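Local coordinates for A-type flavoprotein (PDB 2Q9U), which binds flavin mononucleotide and a mu-oxo-diiron centre and, as a flavodiiron protein, scavenges dioxygen, probably by passing electrons from the flavin to the irons, at residues D10-I14 with R181-D185; H271-L275 with V289-M293. One frame throughout, in Å; residues are numbered along the deposited sequence.

The two contacts sit in different domains and follow one another along the chain, contact 1 closing before contact 2 opens. Residues 10-14 and 181-185 belong to the beta-lactamase-like, diiron-binding part, where contact 1 ties strand 12-14, outermost in its mixed sheet within the chain, to the loop between strand 166-170 and helix 189-204. Contact 2 lies in the flavodoxin-like part and packs helix 269-283 on strand 287-292, an outermost strand of the five-stranded parallel sheet. The centres of contact 1 and contact 2 lie about 41 Å apart and their nearest atoms about 23 Å apart, so the two do not touch. Both reach the second subunit, which thus borders both domains of this chain.

Contact 1 (D10-I14 with R181-D185)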
loop_
_atom_site.group_PDB
_atom_site.type_symbol
_atom_site.label_atom_id
_atom_site.label_comp_id
_atom_site.label_asym_id
_atom_site.label_seq_id
_atom_site.Cartn_x
_atom_site.Cartn_y
_atom_site.Cartn_z
ATOM N N ASP A 10 32.008 13.203 11.631
ATOM C CA ASP A 10 32.805 13.432 10.410
ATOM C C ASP A 10 33.235 12.102 9.848
ATOM O O ASP A 10 33.610 11.196 10.591
ATOM C CB ASP A 10 34.044 14.281 10.700
ATOM C CG ASP A 10 33.681 15.624 11.285
ATOM O OD1 ASP A 10 32.673 16.224 10.835
ATOM O OD2 ASP A 10 34.386 16.065 12.217
ATOM N N GLN A 11 33.155 11.977 8.531
ATOM C CA GLN A 11 33.280 10.698 7.893
ATOM C C GLN A 11 34.298 10.804 6.765
ATOM O O GLN A 11 33.951 10.959 5.599
ATOM C CB GLN A 11 31.887 10.194 7.439
ATOM C CG GLN A 11 30.965 9.908 8.647
ATOM C CD GLN A 11 29.540 9.543 8.271
ATOM O OE1 GLN A 11 29.314 8.731 7.389
ATOM N NE2 GLN A 11 28.572 10.138 8.967
ATOM N N GLU A 12 35.575 10.720 7.145
ATOM C CA GLU A 12 36.683 10.777 6.187
ATOM C C GLU A 12 36.784 9.437 5.450
ATOM O O GLU A 12 37.136 8.419 6.040
ATOM C CB GLU A 12 38.001 11.152 6.897
ATOM C CG GLU A 12 39.071 11.746 5.957
ATOM C CD GLU A 12 40.367 12.119 6.683
ATOM O OE1 GLU A 12 40.438 11.910 7.907
ATOM O OE2 GLU A 12 41.305 12.630 6.020
ATOM N N MET A 13 36.462 9.433 4.164
ATOM C CA MET A 13 36.410 8.189 3.405
ATOM C C MET A 13 37.774 7.765 2.898
ATOM O O MET A 13 38.143 6.579 2.972
ATOM C CB MET A 13 35.410 8.314 2.293
ATOM C CG MET A 13 34.010 7.949 2.851
ATOM S SD MET A 13 32.809 8.135 1.611
ATOM C CE MET A 13 33.118 6.785 0.468
ATOM N N ILE A 14 38.513 8.761 2.435
ATOM C CA ILE A 14 39.909 8.599 2.050
ATOM C C ILE A 14 40.618 9.874 2.518
ATOM O O ILE A 14 39.945 10.860 2.830
ATOM C CB ILE A 14 40.065 8.359 0.520
ATOM C CG1 ILE A 14 39.325 9.415 -0.289
ATOM C CG2 ILE A 14 39.553 6.957 0.128
ATOM C CD1 ILE A 14 39.243 9.146 -1.763
ATOM N N ARG A 181 26.847 2.410 5.995
ATOM C CA ARG A 181 28.114 2.031 5.351
ATOM C C ARG A 181 28.361 2.939 4.146
ATOM O O ARG A 181 27.454 3.201 3.389
ATOM C CB ARG A 181 28.057 0.571 4.849
ATOM C CG ARG A 181 28.416 -0.514 5.881
ATOM C CD ARG A 181 27.348 -0.760 6.960
ATOM N NE ARG A 181 27.687 -1.926 7.795
ATOM C CZ ARG A 181 27.329 -3.185 7.525
ATOM N NH1 ARG A 181 26.599 -3.479 6.450
ATOM N NH2 ARG A 181 27.709 -4.166 8.335
ATOM N N ARG A 182 29.605 3.360 3.949
ATOM C CA ARG A 182 29.936 4.176 2.788
ATOM C C ARG A 182 30.533 3.409 1.632
ATOM O O ARG A 182 30.581 3.924 0.517
ATOM C CB ARG A 182 30.825 5.375 3.175
ATOM C CG ARG A 182 30.199 6.254 4.284
ATOM C CD ARG A 182 28.842 6.928 3.849
ATOM N NE ARG A 182 28.159 7.359 5.084
ATOM C CZ ARG A 182 26.920 7.091 5.426
ATOM N NH1 ARG A 182 26.083 6.446 4.586
ATOM N NH2 ARG A 182 26.504 7.526 6.622
ATOM N N TRP A 183 30.996 2.180 1.885
ATOM C CA TRP A 183 31.680 1.408 0.850
ATOM C C TRP A 183 30.979 0.080 0.574
ATOM O O TRP A 183 30.511 -0.578 1.499
ATOM C CB TRP A 183 33.096 1.079 1.276
ATOM C CG TRP A 183 33.997 2.239 1.534
ATOM C CD1 TRP A 183 34.386 2.718 2.752
ATOM C CD2 TRP A 183 34.670 3.028 0.550
ATOM N NE1 TRP A 183 35.267 3.768 2.584
ATOM C CE2 TRP A 183 35.470 3.971 1.246
ATOM C CE3 TRP A 183 34.671 3.037 -0.858
ATOM C CZ2 TRP A 183 36.257 4.932 0.584
ATOM C CZ3 TRP A 183 35.478 3.984 -1.524
ATOM C CH2 TRP A 183 36.251 4.918 -0.791
ATOM N N ALA A 184 31.001 -0.324 -0.690
ATOM C CA ALA A 184 30.336 -1.552 -1.144
ATOM C C ALA A 184 30.878 -2.787 -0.403
ATOM O O ALA A 184 30.114 -3.677 0.006
ATOM C CB ALA A 184 30.507 -1.708 -2.672
ATOM N N ASP A 185 32.200 -2.805 -0.206
ATOM C CA ASP A 185 32.899 -3.943 0.401
ATOM C C ASP A 185 32.555 -4.141 1.886
ATOM O O ASP A 185 32.720 -5.235 2.431
ATOM C CB ASP A 185 34.422 -3.790 0.179
ATOM C CG ASP A 185 34.957 -2.469 0.701
ATOM O OD1 ASP A 185 35.307 -2.394 1.889
ATOM O OD2 ASP A 185 34.994 -1.473 -0.057
HETATM O O HOH W 1 36.595 4.904 4.836
#
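Met13 and Ile14, which form a classic beta bulge at the edge of the beta-lactamase-like sheet, meet Trp183 of the loop 181-185. Met13 lays its methyl group over one face of the Trp183 indole, with CE 3.7 Å from the centroid of the six-membered ring in a CH-pi contact. A bend at chi3 (71°) turns that methyl onto the ring, while SD lies oblique to it and touches Arg182 CB at 3.7 Å. Ile14 adds its CG2 branch at the ring edge, 3.9 Å from Trp183 CZ2. A flexible thioether and the methyl of a beta-branched residue suit a broad, polarisable indole.

Polar links flank this apolar patch. One water donates to Met13 O and accepts from Trp183 NE1, satisfying the indole N-H. Gln11, extended beyond CG, offers OE1 to Arg182 side-on: NE donates over 2.9 Å and NH2 over 3.2 Å, with OE1 in the guanidinium plane and the amide nearly coplanar with it. Arg182 NH1 bonds to Thr179 O, and Trp19 makes a cation-pi contact with the same side chain. Two N-H groups converging on one neutral oxygen in their plane fix how the guanidinium is turned, and the amide gives a buried cation a partner without adding a counter-charge.

Contact 2 (H271-L275 with V289-M293); sequences HRMAL and VLLEM
His271 gives its ND1 hydrogen to Glu292 OE1 across 2.6 Å, a short His-carboxylate bond with an N-H...O angle of 162°. The oxygen lies at the edge of the imidazole, near its plane, and is met on its syn side; the donor stands 26° out of the carboxylate plane, and ring and carboxylate are steeply turned against each other. With CG of His271 anti to its main-chain nitrogen (chi1 -179°), the ring swings across to the strand. An imidazole N-H suits a buried carboxylate as a directional donor.

Next to this bond Leu290 fills the space between helix and strand by splitting its two methyls. CD2 meets His271 CE1 at 3.9 Å, whereas CD1 reaches Ala274 CB, also at 3.9 Å, and Leu275 CD2 at 4.1 Å. The small methyl of Ala274 lets the helix come close where its CA and that of Leu290 are 7.8 Å apart.

Further out, Leu263 of strand 258-263 packs on both Leu290 and Glu292, and Met26 of the second subunit packs on both His271 and Glu292. A bound FMN lies about 6 Å from the His271 side chain, and the neighbouring Thr269 and Thr270 bind FMN. Segment 271-275 of the helix runs nearly antiparallel to 289-292 of the strand, as expected in the beta-alpha-beta unit of a flavodoxin-like fold.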
loop_
_atom_site.group_PDB
_atom_site.type_symbol
_atom_site.label_atom_id
_atom_site.label_comp_id
_atom_site.label_asym_id
_atom_site.label_seq_id
_atom_site.Cartn_x
_atom_site.Cartn_y
_atom_site.Cartn_z
ATOM N N HIS A 271 -2.829 -16.635 -15.210
ATOM C CA HIS A 271 -1.815 -17.006 -14.204
ATOM C C HIS A 271 -1.422 -18.496 -14.223
ATOM O O HIS A 271 -0.231 -18.828 -14.208
ATOM C CB HIS A 271 -2.263 -16.600 -12.804
ATOM C CG HIS A 271 -1.262 -16.938 -11.753
ATOM N ND1 HIS A 271 -0.238 -16.084 -11.408
ATOM C CD2 HIS A 271 -1.077 -18.067 -11.018
ATOM C CE1 HIS A 271 0.515 -16.658 -10.485
ATOM N NE2 HIS A 271 0.029 -17.857 -10.232
ATOM N N ARG A 272 -2.397 -19.401 -14.244
ATOM C CA ARG A 272 -2.088 -20.839 -14.287
ATOM C C ARG A 272 -1.351 -21.240 -15.581
ATOM O O ARG A 272 -0.424 -22.053 -15.548
ATOM C CB ARG A 272 -3.344 -21.697 -14.138
ATOM C CG ARG A 272 -3.061 -23.220 -14.146
ATOM C CD ARG A 272 -2.400 -23.630 -12.832
ATOM N NE ARG A 272 -1.858 -25.002 -12.799
ATOM C CZ ARG A 272 -0.727 -25.411 -13.383
ATOM N NH1 ARG A 272 0.008 -24.598 -14.138
ATOM N NH2 ARG A 272 -0.347 -26.669 -13.229
ATOM N N MET A 273 -1.753 -20.665 -16.704
ATOM C CA MET A 273 -1.036 -20.930 -17.951
ATOM C C MET A 273 0.399 -20.409 -17.859
ATOM O O MET A 273 1.343 -21.043 -18.377
ATOM C CB MET A 273 -1.742 -20.307 -19.133
ATOM C CG MET A 273 -3.052 -20.956 -19.445
ATOM S SD MET A 273 -2.783 -22.479 -20.351
ATOM C CE MET A 273 -2.544 -21.753 -21.984
ATOM N N ALA A 274 0.561 -19.253 -17.208
ATOM C CA ALA A 274 1.893 -18.683 -16.971
ATOM C C ALA A 274 2.767 -19.645 -16.215
ATOM O O ALA A 274 3.953 -19.785 -16.548
ATOM C CB ALA A 274 1.807 -17.332 -16.213
ATOM N N LEU A 275 2.205 -20.316 -15.200
ATOM C CA LEU A 275 3.001 -21.273 -14.421
ATOM C C LEU A 275 3.472 -22.462 -15.278
ATOM O O LEU A 275 4.590 -22.954 -15.123
ATOM C CB LEU A 275 2.216 -21.777 -13.190
ATOM C CG LEU A 275 2.003 -20.796 -12.027
ATOM C CD1 LEU A 275 0.971 -21.371 -11.037
ATOM C CD2 LEU A 275 3.346 -20.497 -11.314
ATOM N N VAL A 289 11.397 -16.275 -13.649
ATOM C CA VAL A 289 10.812 -15.323 -12.708
ATOM C C VAL A 289 9.408 -15.002 -13.238
ATOM O O VAL A 289 9.230 -14.722 -14.418
ATOM C CB VAL A 289 11.707 -14.027 -12.606
ATOM C CG1 VAL A 289 11.024 -12.918 -11.771
ATOM C CG2 VAL A 289 13.082 -14.359 -12.022
ATOM N N LEU A 290 8.410 -15.076 -12.361
ATOM C CA LEU A 290 7.069 -14.639 -12.698
ATOM C C LEU A 290 6.763 -13.372 -11.924
ATOM O O LEU A 290 6.902 -13.348 -10.694
ATOM C CB LEU A 290 6.051 -15.749 -12.349
ATOM C CG LEU A 290 4.546 -15.455 -12.599
ATOM C CD1 LEU A 290 3.861 -16.750 -12.915
ATOM C CD2 LEU A 290 3.847 -14.782 -11.411
ATOM N N LEU A 291 6.337 -12.335 -12.641
ATOM C CA LEU A 291 5.997 -11.048 -12.049
ATOM C C LEU A 291 4.552 -10.733 -12.379
ATOM O O LEU A 291 4.239 -10.474 -13.540
ATOM C CB LEU A 291 6.902 -9.926 -12.626
ATOM C CG LEU A 291 8.408 -10.056 -12.410
ATOM C CD1 LEU A 291 9.098 -8.822 -12.993
ATOM C CD2 LEU A 291 8.704 -10.177 -10.904
ATOM N N GLU A 292 3.675 -10.748 -11.375
ATOM C CA GLU A 292 2.284 -10.371 -11.605
ATOM C C GLU A 292 2.029 -8.974 -11.053
ATOM O O GLU A 292 2.397 -8.684 -9.908
ATOM C CB GLU A 292 1.334 -11.373 -10.949
ATOM C CG GLU A 292 -0.130 -11.214 -11.381
ATOM C CD GLU A 292 -0.810 -12.576 -11.552
ATOM O OE1 GLU A 292 -0.134 -13.534 -12.014
ATOM O OE2 GLU A 292 -2.014 -12.685 -11.216
ATOM N N MET A 293 1.387 -8.120 -11.856
ATOM C CA MET A 293 1.400 -6.686 -11.554
ATOM C C MET A 293 0.671 -6.338 -10.260
ATOM O O MET A 293 1.014 -5.352 -9.623
ATOM C CB MET A 293 0.912 -5.827 -12.727
ATOM C CG MET A 293 1.793 -5.958 -13.997
ATOM S SD MET A 293 3.562 -5.658 -13.698
ATOM C CE MET A 293 3.692 -3.935 -13.302
#